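Local atomic coordinates of cytochrome C-type biogenesis protein ccmF (Thermus thermophilus, PDB entry 6ZMQ), a protein that probably acts as the membrane-bound heme lyase of cytochrome c maturation, binding heme b and joining heme to apocytochrome c. Residues A236-G241 with G253-D258; Y602-M607 with W629-G634; G305-R310 with P327-F332. All blocks are in the same frame, centred on the assembly; numbering follows the deposited sequence.

Contact 1: residues A236-G241 with G253-D258; sequences AGKVAG and GYWAWD. With LMT (dodecyl-beta-D-maltoside), chain D.
Lys238 meets the indole of Trp255, a tryptophan of the WWD signature (here Gly-Tyr-Trp-Ala-Trp-Asp) that marks the heme-handling CcmF/CcsA family. The lysine belongs to helix 224-247, while Trp255 stands on the loop that follows it. The touch is apolar: CD of Lys238 lies 3.7 Å from CZ3 of Trp255, reaching the outer end of the benzene ring obliquely, and CG sits just behind it. The two side chains cross at about a right angle. Bends at chi2 (36°) and chi3 (60°) fold the lysine, bringing its methylenes to the CZ3/CH2 end and NZ above the six-membered ring. NZ of Lys238 stands 5.5 Å from the centroid of the Trp255 six-membered ring, at most a weak cation-pi attraction; it also makes a weak hydrogen bond to Glu261 O. Over one face of Trp255 runs the dodecyl chain of a bound maltoside detergent, with C4 4.0 Å above the indole plane. The indole thus lies between the lysine methylenes, which come in obliquely, and the detergent tail. Phe265 adds an edge-to-face partner, and Trp257 a second indole, over one face of which NE1 of Trp255 projects. Flanking residues are fixed by polar bonds: Tyr254 OH to Ser523 and Gln524, Trp257 NE1 to Asn406, Asp258 OD1 to Glu261 N. The detergent's head follows the same loop, with its O2' at the edge of the Trp257 ring, 3.2 Å from CD1 of Trp257.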
loop_
_atom_site.group_PDB
_atom_site.type_symbol
_atom_site.label_atom_id
_atom_site.label_comp_id
_atom_site.label_asym_id
_atom_site.label_seq_id
_atom_site.Cartn_x
_atom_site.Cartn_y
_atom_site.Cartn_z
ATOM N N ALA A 236 -3.291 -3.635 -2.236
ATOM C CA ALA A 236 -2.429 -4.385 -3.142
ATOM C C ALA A 236 -0.950 -4.063 -2.922
ATOM O O ALA A 236 -0.095 -4.948 -3.027
ATOM C CB ALA A 236 -2.845 -4.136 -4.589
ATOM N N GLY A 237 -0.641 -2.805 -2.576
ATOM C CA GLY A 237 0.723 -2.451 -2.209
ATOM C C GLY A 237 1.213 -3.121 -0.934
ATOM O O GLY A 237 2.352 -3.594 -0.874
ATOM N N LYS A 238 0.371 -3.157 0.109
ATOM C CA LYS A 238 0.794 -3.777 1.369
ATOM C C LYS A 238 0.932 -5.296 1.249
ATOM O O LYS A 238 1.919 -5.874 1.730
ATOM C CB LYS A 238 -0.156 -3.391 2.507
ATOM C CG LYS A 238 0.344 -3.680 3.963
ATOM C CD LYS A 238 1.863 -3.512 4.286
ATOM C CE LYS A 238 2.508 -2.117 4.087
ATOM N NZ LYS A 238 4.006 -2.250 4.072
ATOM N N VAL A 239 -0.036 -5.954 0.594
ATOM C CA VAL A 239 0.063 -7.398 0.356
ATOM C C VAL A 239 1.236 -7.734 -0.581
ATOM O O VAL A 239 1.964 -8.716 -0.354
ATOM C CB VAL A 239 -1.289 -7.929 -0.176
ATOM C CG1 VAL A 239 -1.221 -9.404 -0.495
ATOM C CG2 VAL A 239 -2.397 -7.733 0.866
ATOM N N ALA A 240 1.499 -6.879 -1.578
ATOM C CA ALA A 240 2.610 -7.096 -2.497
ATOM C C ALA A 240 3.961 -6.902 -1.814
ATOM O O ALA A 240 4.904 -7.657 -2.080
ATOM C CB ALA A 240 2.465 -6.159 -3.698
ATOM N N GLY A 241 4.066 -5.905 -0.925
ATOM C CA GLY A 241 5.277 -5.731 -0.132
ATOM C C GLY A 241 5.532 -6.878 0.826
ATOM O O GLY A 241 6.684 -7.282 1.025
ATOM N N GLY A 253 10.437 -13.600 6.184
ATOM C CA GLY A 253 9.321 -13.037 6.913
ATOM C C GLY A 253 8.531 -12.102 6.033
ATOM O O GLY A 253 9.105 -11.449 5.159
ATOM N N TYR A 254 7.225 -12.002 6.258
ATOM C CA TYR A 254 6.383 -11.163 5.423
ATOM C C TYR A 254 6.260 -9.750 5.967
ATOM O O TYR A 254 5.933 -8.834 5.208
ATOM C CB TYR A 254 4.989 -11.794 5.270
ATOM C CG TYR A 254 4.375 -12.386 6.536
ATOM C CD1 TYR A 254 3.833 -11.567 7.531
ATOM C CD2 TYR A 254 4.340 -13.762 6.733
ATOM C CE1 TYR A 254 3.272 -12.107 8.681
ATOM C CE2 TYR A 254 3.777 -14.311 7.874
ATOM C CZ TYR A 254 3.250 -13.480 8.844
ATOM O OH TYR A 254 2.702 -14.029 9.980
ATOM N N TRP A 255 6.596 -9.532 7.234
ATOM C CA TRP A 255 6.300 -8.268 7.886
ATOM C C TRP A 255 7.524 -7.786 8.637
ATOM O O TRP A 255 8.215 -8.573 9.286
ATOM C CB TRP A 255 5.135 -8.402 8.866
ATOM C CG TRP A 255 4.518 -7.092 9.225
ATOM C CD1 TRP A 255 4.868 -6.266 10.255
ATOM C CD2 TRP A 255 3.432 -6.459 8.555
ATOM N NE1 TRP A 255 4.070 -5.154 10.257
ATOM C CE2 TRP A 255 3.176 -5.250 9.224
ATOM C CE3 TRP A 255 2.654 -6.795 7.447
ATOM C CZ2 TRP A 255 2.176 -4.382 8.823
ATOM C CZ3 TRP A 255 1.662 -5.937 7.055
ATOM C CH2 TRP A 255 1.431 -4.744 7.735
ATOM N N ALA A 256 7.787 -6.490 8.551
ATOM C CA ALA A 256 8.826 -5.852 9.339
ATOM C C ALA A 256 8.203 -4.715 10.131
ATOM O O ALA A 256 7.348 -3.985 9.619
ATOM C CB ALA A 256 9.956 -5.335 8.452
ATOM N N TRP A 257 8.619 -4.578 11.388
ATOM C CA TRP A 257 8.104 -3.541 12.268
ATOM C C TRP A 257 9.063 -2.361 12.397
ATOM O O TRP A 257 8.918 -1.552 13.322
ATOM C CB TRP A 257 7.801 -4.125 13.647
ATOM C CG TRP A 257 6.535 -4.944 13.760
ATOM C CD1 TRP A 257 6.449 -6.243 14.164
ATOM C CD2 TRP A 257 5.183 -4.510 13.518
ATOM N NE1 TRP A 257 5.136 -6.654 14.173
ATOM C CE2 TRP A 257 4.340 -5.613 13.780
ATOM C CE3 TRP A 257 4.605 -3.306 13.102
ATOM C CZ2 TRP A 257 2.953 -5.544 13.641
ATOM C CZ3 TRP A 257 3.224 -3.243 12.960
ATOM C CH2 TRP A 257 2.417 -4.354 13.230
ATOM N N ASP A 258 10.025 -2.243 11.483
ATOM C CA ASP A 258 10.997 -1.157 11.494
ATOM C C ASP A 258 10.285 0.130 11.050
ATOM O O ASP A 258 9.219 0.048 10.435
ATOM C CB ASP A 258 12.216 -1.593 10.651
ATOM C CG ASP A 258 11.922 -1.794 9.161
ATOM O OD1 ASP A 258 11.492 -0.860 8.451
ATOM O OD2 ASP A 258 12.186 -2.911 8.677
HETATM C C1B LMT D . 11.602 -12.538 13.078
HETATM C C2B LMT D . 11.989 -12.704 14.583
HETATM C C3B LMT D . 13.263 -13.577 14.835
HETATM C C4B LMT D . 13.849 -14.265 13.572
HETATM C C5B LMT D . 13.942 -13.164 12.501
HETATM C C6B LMT D . 14.676 -13.694 11.277
HETATM O O1B LMT D . 10.856 -11.355 12.899
HETATM O O2B LMT D . 12.163 -11.444 15.094
HETATM O O3B LMT D . 13.049 -14.468 15.849
HETATM O "O4'" LMT D . 15.103 -14.775 13.827
HETATM O O5B LMT D . 12.679 -12.577 12.141
HETATM O O6B LMT D . 15.951 -14.061 11.619
HETATM C "C1'" LMT D . 6.757 -10.215 12.495
HETATM C "C2'" LMT D . 7.312 -10.400 13.944
HETATM C "C3'" LMT D . 8.875 -10.429 13.934
HETATM C "C4'" LMT D . 9.436 -11.429 12.900
HETATM C "C5'" LMT D . 8.862 -10.892 11.563
HETATM C "C6'" LMT D . 9.432 -11.488 10.305
HETATM O "O1'" LMT D . 5.437 -10.598 12.439
HETATM O "O2'" LMT D . 6.917 -9.345 14.723
HETATM O "O3'" LMT D . 9.357 -10.705 15.177
HETATM O "O5'" LMT D . 7.452 -11.062 11.562
HETATM O "O6'" LMT D . 8.949 -12.767 10.256
HETATM C C1 LMT D . 4.463 -9.568 12.532
HETATM C C2 LMT D . 3.312 -10.015 11.670
HETATM C C3 LMT D . 1.924 -9.705 12.152
HETATM C C4 LMT D . 1.523 -8.324 11.688
HETATM C C5 LMT D . 0.122 -8.032 12.138
HETATM C C6 LMT D . -0.678 -7.212 11.169
HETATM C C7 LMT D . -0.629 -7.805 9.788
HETATM C C8 LMT D . -1.966 -7.672 9.146
HETATM C C9 LMT D . -1.895 -7.103 7.767
HETATM C C10 LMT D . -3.294 -6.966 7.246
HETATM C C11 LMT D . -3.265 -6.502 5.829
HETATM C C12 LMT D . -4.393 -7.080 5.047
#

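Contact 2: residues Y602-M607 with W629-G634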
loop_
_atom_site.group_PDB
_atom_site.type_symbol
_atom_site.label_atom_id
_atom_site.label_comp_id
_atom_site.label_asym_id
_atom_site.label_seq_id
_atom_site.Cartn_x
_atom_site.Cartn_y
_atom_site.Cartn_z
ATOM N N TYR A 602 -0.685 -27.574 2.622
ATOM C CA TYR A 602 -1.012 -26.926 3.895
ATOM C C TYR A 602 0.143 -25.984 4.150
ATOM O O TYR A 602 0.140 -25.468 5.263
ATOM C CB TYR A 602 -0.716 -27.929 5.021
ATOM C CG TYR A 602 -1.753 -28.888 5.575
ATOM C CD1 TYR A 602 -2.949 -28.459 6.124
ATOM C CD2 TYR A 602 -1.459 -30.238 5.675
ATOM C CE1 TYR A 602 -3.846 -29.357 6.670
ATOM C CE2 TYR A 602 -2.338 -31.144 6.221
ATOM C CZ TYR A 602 -3.538 -30.702 6.723
ATOM O OH TYR A 602 -4.405 -31.609 7.261
ATOM N N TYR A 603 0.911 -25.555 3.148
ATOM C CA TYR A 603 2.211 -25.170 3.701
ATOM C C TYR A 603 3.052 -24.333 2.735
ATOM O O TYR A 603 2.689 -24.098 1.579
ATOM C CB TYR A 603 2.957 -26.446 4.077
ATOM C CG TYR A 603 3.800 -26.434 5.301
ATOM C CD1 TYR A 603 4.972 -25.704 5.352
ATOM C CD2 TYR A 603 3.450 -27.209 6.398
ATOM C CE1 TYR A 603 5.761 -25.727 6.472
ATOM C CE2 TYR A 603 4.231 -27.235 7.529
ATOM C CZ TYR A 603 5.387 -26.491 7.564
ATOM O OH TYR A 603 6.172 -26.520 8.698
ATOM N N PHE A 604 4.213 -23.910 3.253
ATOM C CA PHE A 604 5.291 -23.209 2.560
ATOM C C PHE A 604 6.578 -23.583 3.289
ATOM O O PHE A 604 6.588 -23.599 4.522
ATOM C CB PHE A 604 5.086 -21.689 2.610
ATOM C CG PHE A 604 5.306 -21.003 1.301
ATOM C CD1 PHE A 604 4.579 -21.387 0.195
ATOM C CD2 PHE A 604 6.204 -19.959 1.181
ATOM C CE1 PHE A 604 4.755 -20.769 -1.019
ATOM C CE2 PHE A 604 6.392 -19.325 -0.034
ATOM C CZ PHE A 604 5.664 -19.739 -1.139
ATOM N N LEU A 605 7.654 -23.883 2.557
ATOM C CA LEU A 605 8.935 -24.228 3.181
ATOM C C LEU A 605 10.042 -23.363 2.586
ATOM O O LEU A 605 10.290 -23.444 1.386
ATOM C CB LEU A 605 9.252 -25.714 2.956
ATOM C CG LEU A 605 8.313 -26.808 3.494
ATOM C CD1 LEU A 605 8.597 -28.147 2.828
ATOM C CD2 LEU A 605 8.426 -26.963 5.000
ATOM N N LEU A 606 10.738 -22.562 3.398
ATOM C CA LEU A 606 11.652 -21.573 2.826
ATOM C C LEU A 606 13.107 -21.976 3.033
ATOM O O LEU A 606 13.546 -22.166 4.177
ATOM C CB LEU A 606 11.384 -20.185 3.411
ATOM C CG LEU A 606 12.148 -18.913 3.001
ATOM C CD1 LEU A 606 11.229 -17.745 3.235
ATOM C CD2 LEU A 606 13.484 -18.613 3.716
ATOM N N MET A 607 13.870 -21.996 1.933
ATOM C CA MET A 607 15.241 -22.492 1.910
ATOM C C MET A 607 16.201 -21.358 1.574
ATOM O O MET A 607 16.055 -20.698 0.528
ATOM C CB MET A 607 15.366 -23.642 0.915
ATOM C CG MET A 607 15.278 -24.997 1.578
ATOM S SD MET A 607 14.393 -26.119 0.505
ATOM C CE MET A 607 12.797 -25.304 0.620
ATOM N N TRP A 629 -1.676 -19.938 1.737
ATOM C CA TRP A 629 -3.091 -19.602 1.829
ATOM C C TRP A 629 -3.302 -18.139 2.170
ATOM O O TRP A 629 -4.346 -17.574 1.828
ATOM C CB TRP A 629 -3.758 -20.508 2.862
ATOM C CG TRP A 629 -3.800 -21.934 2.408
ATOM C CD1 TRP A 629 -2.860 -22.898 2.638
ATOM C CD2 TRP A 629 -4.824 -22.552 1.626
ATOM N NE1 TRP A 629 -3.246 -24.082 2.055
ATOM C CE2 TRP A 629 -4.450 -23.893 1.428
ATOM C CE3 TRP A 629 -6.034 -22.105 1.093
ATOM C CZ2 TRP A 629 -5.241 -24.784 0.710
ATOM C CZ3 TRP A 629 -6.805 -22.985 0.369
ATOM C CH2 TRP A 629 -6.413 -24.309 0.187
ATOM N N MET A 630 -2.305 -17.515 2.794
ATOM C CA MET A 630 -2.271 -16.071 2.984
ATOM C C MET A 630 -2.258 -15.338 1.641
ATOM O O MET A 630 -2.954 -14.327 1.460
ATOM C CB MET A 630 -1.039 -15.746 3.829
ATOM C CG MET A 630 -0.862 -14.340 4.302
ATOM S SD MET A 630 0.797 -14.314 5.004
ATOM C CE MET A 630 0.559 -15.432 6.402
ATOM N N TRP A 631 -1.543 -15.877 0.655
ATOM C CA TRP A 631 -1.519 -15.239 -0.661
ATOM C C TRP A 631 -2.704 -15.642 -1.523
ATOM O O TRP A 631 -3.081 -14.898 -2.437
ATOM C CB TRP A 631 -0.206 -15.535 -1.358
ATOM C CG TRP A 631 0.853 -14.846 -0.627
ATOM C CD1 TRP A 631 0.733 -13.679 0.074
ATOM C CD2 TRP A 631 2.169 -15.316 -0.401
ATOM N NE1 TRP A 631 1.923 -13.366 0.683
ATOM C CE2 TRP A 631 2.822 -14.360 0.406
ATOM C CE3 TRP A 631 2.877 -16.437 -0.827
ATOM C CZ2 TRP A 631 4.136 -14.498 0.791
ATOM C CZ3 TRP A 631 4.178 -16.563 -0.442
ATOM C CH2 TRP A 631 4.796 -15.604 0.351
ATOM N N VAL A 632 -3.297 -16.817 -1.279
ATOM C CA VAL A 632 -4.550 -17.105 -1.984
ATOM C C VAL A 632 -5.656 -16.204 -1.433
ATOM O O VAL A 632 -6.553 -15.791 -2.177
ATOM C CB VAL A 632 -4.920 -18.612 -1.952
ATOM C CG1 VAL A 632 -5.334 -19.129 -0.577
ATOM C CG2 VAL A 632 -5.970 -18.931 -2.998
ATOM N N ALA A 633 -5.544 -15.791 -0.162
ATOM C CA ALA A 633 -6.426 -14.773 0.392
ATOM C C ALA A 633 -6.151 -13.400 -0.214
ATOM O O ALA A 633 -7.080 -12.618 -0.435
ATOM C CB ALA A 633 -6.263 -14.728 1.907
ATOM N N GLY A 634 -4.875 -13.069 -0.439
ATOM C CA GLY A 634 -4.548 -11.841 -1.168
ATOM C C GLY A 634 -5.122 -11.800 -2.574
ATOM O O GLY A 634 -5.651 -10.771 -3.022
#
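A four-stranded antiparallel sheet meets the last transmembrane helix of the chain here: strand 603-608 lies beside the first turns of helix 627-644, and strand 617-625, which pairs with it in the sheet, leads into that helix. Phe604 and Trp631 carry the contact, and both point toward the opposite segment. Their rings form an offset T-shaped pair, the planes at 86° and the centroids of the Phe604 ring and the Trp631 six-membered ring 5.3 Å apart. The indole is the edge partner: CZ3 of Trp631 presents its outer rim to the phenyl ring and lies 3.6 Å from CE2 of Phe604. CZ of Phe604 comes equally near, so the indole rim touches the far end of the phenyl ring and not its middle. With CG of Trp631 anti to the carbonyl carbon (chi1 -68°), a chi2 of -30° directs the benzene side of the indole to the strand. One edge-to-face partner more, Trp243 of helix 224-247, joins Trp631, and Glu247 of that helix touches both Phe604 and Trp631. Two residues back along the helix, Trp629 makes a lighter contact. CA of Tyr602, just ahead of the strand, lies at the edge of its ring, 4.1 Å from NE1 of Trp629. The indole N-H is used just before that residue, in a hydrogen bond to Asp601 O, which ties the helix to the loop entering the strand. No hydrogen bond links the two segments themselves. The arrangement is that of a sheet-to-membrane junction, in which a transmembrane helix continuing from one strand packs back on the neighbouring strand through an aromatic edge-to-face pair.

Contact 3: residues G305-R310 with P327-F332; sequences GTFLTR and PAFLGF. With PTY (phosphatidylethanolamine), chain E.
Phe307 swings its ring nearly anti to the backbone N (chi1 156°), out from helix 288-307, and Phe329 on helix 325-345 meets it with CG on the backbone N side, roughly anti to the carbonyl carbon (chi1 -90°). The result is an offset stack: the planes lie within 12° of parallel, and the ring centroids of Phe307 and Phe329 are 4.7 Å apart. The slip places the CB/CG end of Phe329 over the Phe307 ring. CD1 of Phe307 stands 3.8 Å from CG of Phe329, while CB of Phe329 sits over the middle of the Phe307 ring in a CH-pi contact, 4.2 Å from its centroid. CB of Phe307 lies off the face of the Phe329 ring, at its rim near CD2. Each phenylalanine therefore offers a face to the other and uses its stem as part of the packing. Around the pair, Trp117 of helix 110-129 touches both phenylalanine side chains, and Phe151 of helix 135-157 meets Phe329 edge-to-face and stacks on Phe332. Another side of helix 325-345 is lined by a bound phosphatidylethanolamine. One acyl chain passes along the backbone, its C15 3.5 Å from Ala328 O, and then runs by the ring of Phe332, where C18 is 3.9 Å from CD1. A weak hydrogen bond from Thr309 OG1 to Thr306 O, 3.4 Å long, spans the backbone around Phe307. The two helices run in opposite directions from neighbouring ends, so the stack joins the legs of an antiparallel transmembrane helical hairpin, near its connecting loop and beside lipid.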
loop_
_atom_site.group_PDB
_atom_site.type_symbol
_atom_site.label_atom_id
_atom_site.label_comp_id
_atom_site.label_asym_id
_atom_site.label_seq_id
_atom_site.Cartn_x
_atom_site.Cartn_y
_atom_site.Cartn_z
ATOM N N GLY A 305 3.803 8.105 4.108
ATOM C CA GLY A 305 4.138 6.738 3.753
ATOM C C GLY A 305 4.702 6.606 2.354
ATOM O O GLY A 305 5.531 5.727 2.098
ATOM N N THR A 306 4.255 7.455 1.422
ATOM C CA THR A 306 4.773 7.355 0.063
ATOM C C THR A 306 6.145 8.005 -0.043
ATOM O O THR A 306 6.956 7.612 -0.887
ATOM C CB THR A 306 3.825 8.009 -0.939
ATOM O OG1 THR A 306 3.300 9.220 -0.391
ATOM C CG2 THR A 306 2.655 7.103 -1.221
ATOM N N PHE A 307 6.409 9.016 0.792
ATOM C CA PHE A 307 7.737 9.619 0.831
ATOM C C PHE A 307 8.772 8.676 1.445
ATOM O O PHE A 307 9.951 8.735 1.070
ATOM C CB PHE A 307 7.650 10.953 1.590
ATOM C CG PHE A 307 8.946 11.426 2.200
ATOM C CD1 PHE A 307 9.964 11.930 1.402
ATOM C CD2 PHE A 307 9.121 11.415 3.575
ATOM C CE1 PHE A 307 11.149 12.383 1.963
ATOM C CE2 PHE A 307 10.307 11.870 4.147
ATOM C CZ PHE A 307 11.322 12.351 3.335
ATOM N N LEU A 308 8.355 7.757 2.312
ATOM C CA LEU A 308 9.308 6.958 3.071
ATOM C C LEU A 308 9.094 5.465 2.847
ATOM O O LEU A 308 9.209 4.666 3.780
ATOM C CB LEU A 308 9.227 7.276 4.562
ATOM C CG LEU A 308 10.077 8.419 5.116
ATOM C CD1 LEU A 308 9.608 8.751 6.530
ATOM C CD2 LEU A 308 11.566 8.113 5.064
ATOM N N THR A 309 8.792 5.050 1.617
ATOM C CA THR A 309 8.772 3.620 1.333
ATOM C C THR A 309 10.179 3.098 1.047
ATOM O O THR A 309 11.180 3.798 1.232
ATOM C CB THR A 309 7.823 3.278 0.181
ATOM O OG1 THR A 309 7.863 4.297 -0.823
ATOM C CG2 THR A 309 6.411 3.082 0.694
ATOM N N ARG A 310 10.225 1.814 0.668
ATOM C CA ARG A 310 11.423 1.016 0.422
ATOM C C ARG A 310 12.390 1.680 -0.550
ATOM O O ARG A 310 12.094 1.828 -1.740
ATOM C CB ARG A 310 11.002 -0.348 -0.126
ATOM C CG ARG A 310 10.431 -1.333 0.883
ATOM C CD ARG A 310 10.354 -2.685 0.194
ATOM N NE ARG A 310 9.286 -3.590 0.627
ATOM C CZ ARG A 310 9.291 -4.293 1.752
ATOM N NH1 ARG A 310 10.364 -4.290 2.529
ATOM N NH2 ARG A 310 8.264 -5.076 2.059
ATOM N N PRO A 327 12.681 18.020 5.249
ATOM C CA PRO A 327 12.046 19.245 5.784
ATOM C C PRO A 327 10.853 19.759 4.983
ATOM O O PRO A 327 9.847 20.161 5.589
ATOM C CB PRO A 327 13.204 20.255 5.777
ATOM C CG PRO A 327 14.401 19.427 6.034
ATOM C CD PRO A 327 14.152 18.078 5.415
ATOM N N ALA A 328 10.922 19.722 3.647
ATOM C CA ALA A 328 9.809 20.188 2.819
ATOM C C ALA A 328 8.604 19.265 2.941
ATOM O O ALA A 328 7.459 19.728 3.037
ATOM C CB ALA A 328 10.248 20.316 1.360
ATOM N N PHE A 329 8.850 17.950 2.963
ATOM C CA PHE A 329 7.752 16.998 3.116
ATOM C C PHE A 329 7.148 17.047 4.516
ATOM O O PHE A 329 5.936 16.856 4.665
ATOM C CB PHE A 329 8.234 15.590 2.782
ATOM C CG PHE A 329 8.060 15.239 1.337
ATOM C CD1 PHE A 329 9.053 15.545 0.415
ATOM C CD2 PHE A 329 6.872 14.681 0.883
ATOM C CE1 PHE A 329 8.891 15.246 -0.929
ATOM C CE2 PHE A 329 6.697 14.392 -0.455
ATOM C CZ PHE A 329 7.710 14.671 -1.363
ATOM N N LEU A 330 7.961 17.354 5.537
ATOM C CA LEU A 330 7.442 17.529 6.891
ATOM C C LEU A 330 6.563 18.772 6.989
ATOM O O LEU A 330 5.489 18.728 7.605
ATOM C CB LEU A 330 8.608 17.591 7.885
ATOM C CG LEU A 330 8.386 17.777 9.389
ATOM C CD1 LEU A 330 9.304 16.850 10.160
ATOM C CD2 LEU A 330 8.665 19.218 9.796
ATOM N N GLY A 331 6.995 19.877 6.364
ATOM C CA GLY A 331 6.160 21.072 6.299
ATOM C C GLY A 331 4.871 20.871 5.520
ATOM O O GLY A 331 3.821 21.402 5.892
ATOM N N PHE A 332 4.930 20.073 4.450
ATOM C CA PHE A 332 3.739 19.756 3.665
ATOM C C PHE A 332 2.752 18.905 4.466
ATOM O O PHE A 332 1.535 19.138 4.411
ATOM C CB PHE A 332 4.147 19.041 2.374
ATOM C CG PHE A 332 3.014 18.820 1.411
ATOM C CD1 PHE A 332 2.093 19.823 1.149
ATOM C CD2 PHE A 332 2.847 17.592 0.797
ATOM C CE1 PHE A 332 1.038 19.604 0.260
ATOM C CE2 PHE A 332 1.793 17.356 -0.081
ATOM C CZ PHE A 332 0.890 18.364 -0.351
HETATM C C1 PTY E . 15.994 24.922 3.139
HETATM C C2 PTY E . 22.021 24.209 6.934
HETATM C C3 PTY E . 20.754 23.354 6.963
HETATM O O4 PTY E . 16.094 24.327 1.879
HETATM C C5 PTY E . 16.325 22.979 4.726
HETATM C C6 PTY E . 15.324 24.012 4.175
HETATM O O7 PTY E . 14.156 23.397 3.657
HETATM C C8 PTY E . 12.926 24.023 3.981
HETATM O O10 PTY E . 12.931 25.050 4.571
HETATM C C11 PTY E . 11.568 23.404 3.592
HETATM C C12 PTY E . 10.375 24.343 3.876
HETATM C C13 PTY E . 9.039 23.591 4.059
HETATM C C14 PTY E . 7.849 24.248 3.340
HETATM C C15 PTY E . 6.814 23.213 2.870
HETATM C C16 PTY E . 5.376 23.760 2.834
HETATM C C17 PTY E . 4.789 23.656 1.416
HETATM C C18 PTY E . 3.261 23.498 1.400
HETATM C C19 PTY E . 2.725 23.623 -0.033
HETATM C C20 PTY E . 1.203 23.820 -0.033
HETATM C C21 PTY E . 0.737 24.502 -1.324
HETATM C C22 PTY E . -0.359 25.536 -1.036
HETATM C C23 PTY E . -1.732 24.862 -0.928
HETATM C C24 PTY E . -2.838 25.915 -0.784
HETATM C C25 PTY E . -4.234 25.293 -0.893
HETATM C C26 PTY E . -5.011 25.514 0.406
HETATM C C27 PTY E . -6.489 25.774 0.115
HETATM C C28 PTY E . -7.286 25.490 1.385
HETATM C C29 PTY E . -8.610 26.246 1.380
HETATM C C30 PTY E . 16.140 25.273 0.846
HETATM C C31 PTY E . 14.840 25.899 0.338
HETATM O O30 PTY E . 17.181 25.602 0.379
HETATM C C32 PTY E . 13.842 24.789 0.003
HETATM C C33 PTY E . 12.444 25.353 -0.261
HETATM C C34 PTY E . 11.545 24.249 -0.823
HETATM C C35 PTY E . 10.123 24.777 -1.022
HETATM C C36 PTY E . 9.409 24.018 -2.143
HETATM C C37 PTY E . 8.366 24.927 -2.791
HETATM C C38 PTY E . 6.974 24.316 -2.627
HETATM C C39 PTY E . 5.887 25.293 -3.081
HETATM C C40 PTY E . 5.181 25.875 -1.856
HETATM C C41 PTY E . 3.887 26.590 -2.251
HETATM C C42 PTY E . 4.167 28.071 -2.502
HETATM C C43 PTY E . 2.876 28.867 -2.335
HETATM C C44 PTY E . 2.356 29.243 -3.718
HETATM P P1 PTY E . 18.591 24.053 5.659
HETATM O O11 PTY E . 20.112 23.412 5.719
HETATM O O12 PTY E . 17.947 23.931 7.019
HETATM O O13 PTY E . 18.724 25.518 5.328
HETATM O O14 PTY E . 17.669 23.326 4.491
HETATM N N1 PTY E . 21.943 25.219 7.975
#

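Contact 1 lies between the other two in space: its centre is 14 Å from that of contact 2 and 19 Å from that of contact 3, whereas contacts 2 and 3 are 33 Å apart on opposite sides of the chain's centre. Along the sequence the order is contact 1, contact 3, contact 2, each closing before the next opens. Helix 224-247 and its WWD loop are the shared element. Toward contact 2, Tyr254 CE2 packs on Met630 CE at 3.7 Å; toward contact 3, Gly241 O lies 2.9 Å from Arg310 NH2. Helix 224-247 with its following loop thus sits between the C-terminal helix with its sheet and the hairpin of helices 288-307 and 325-345.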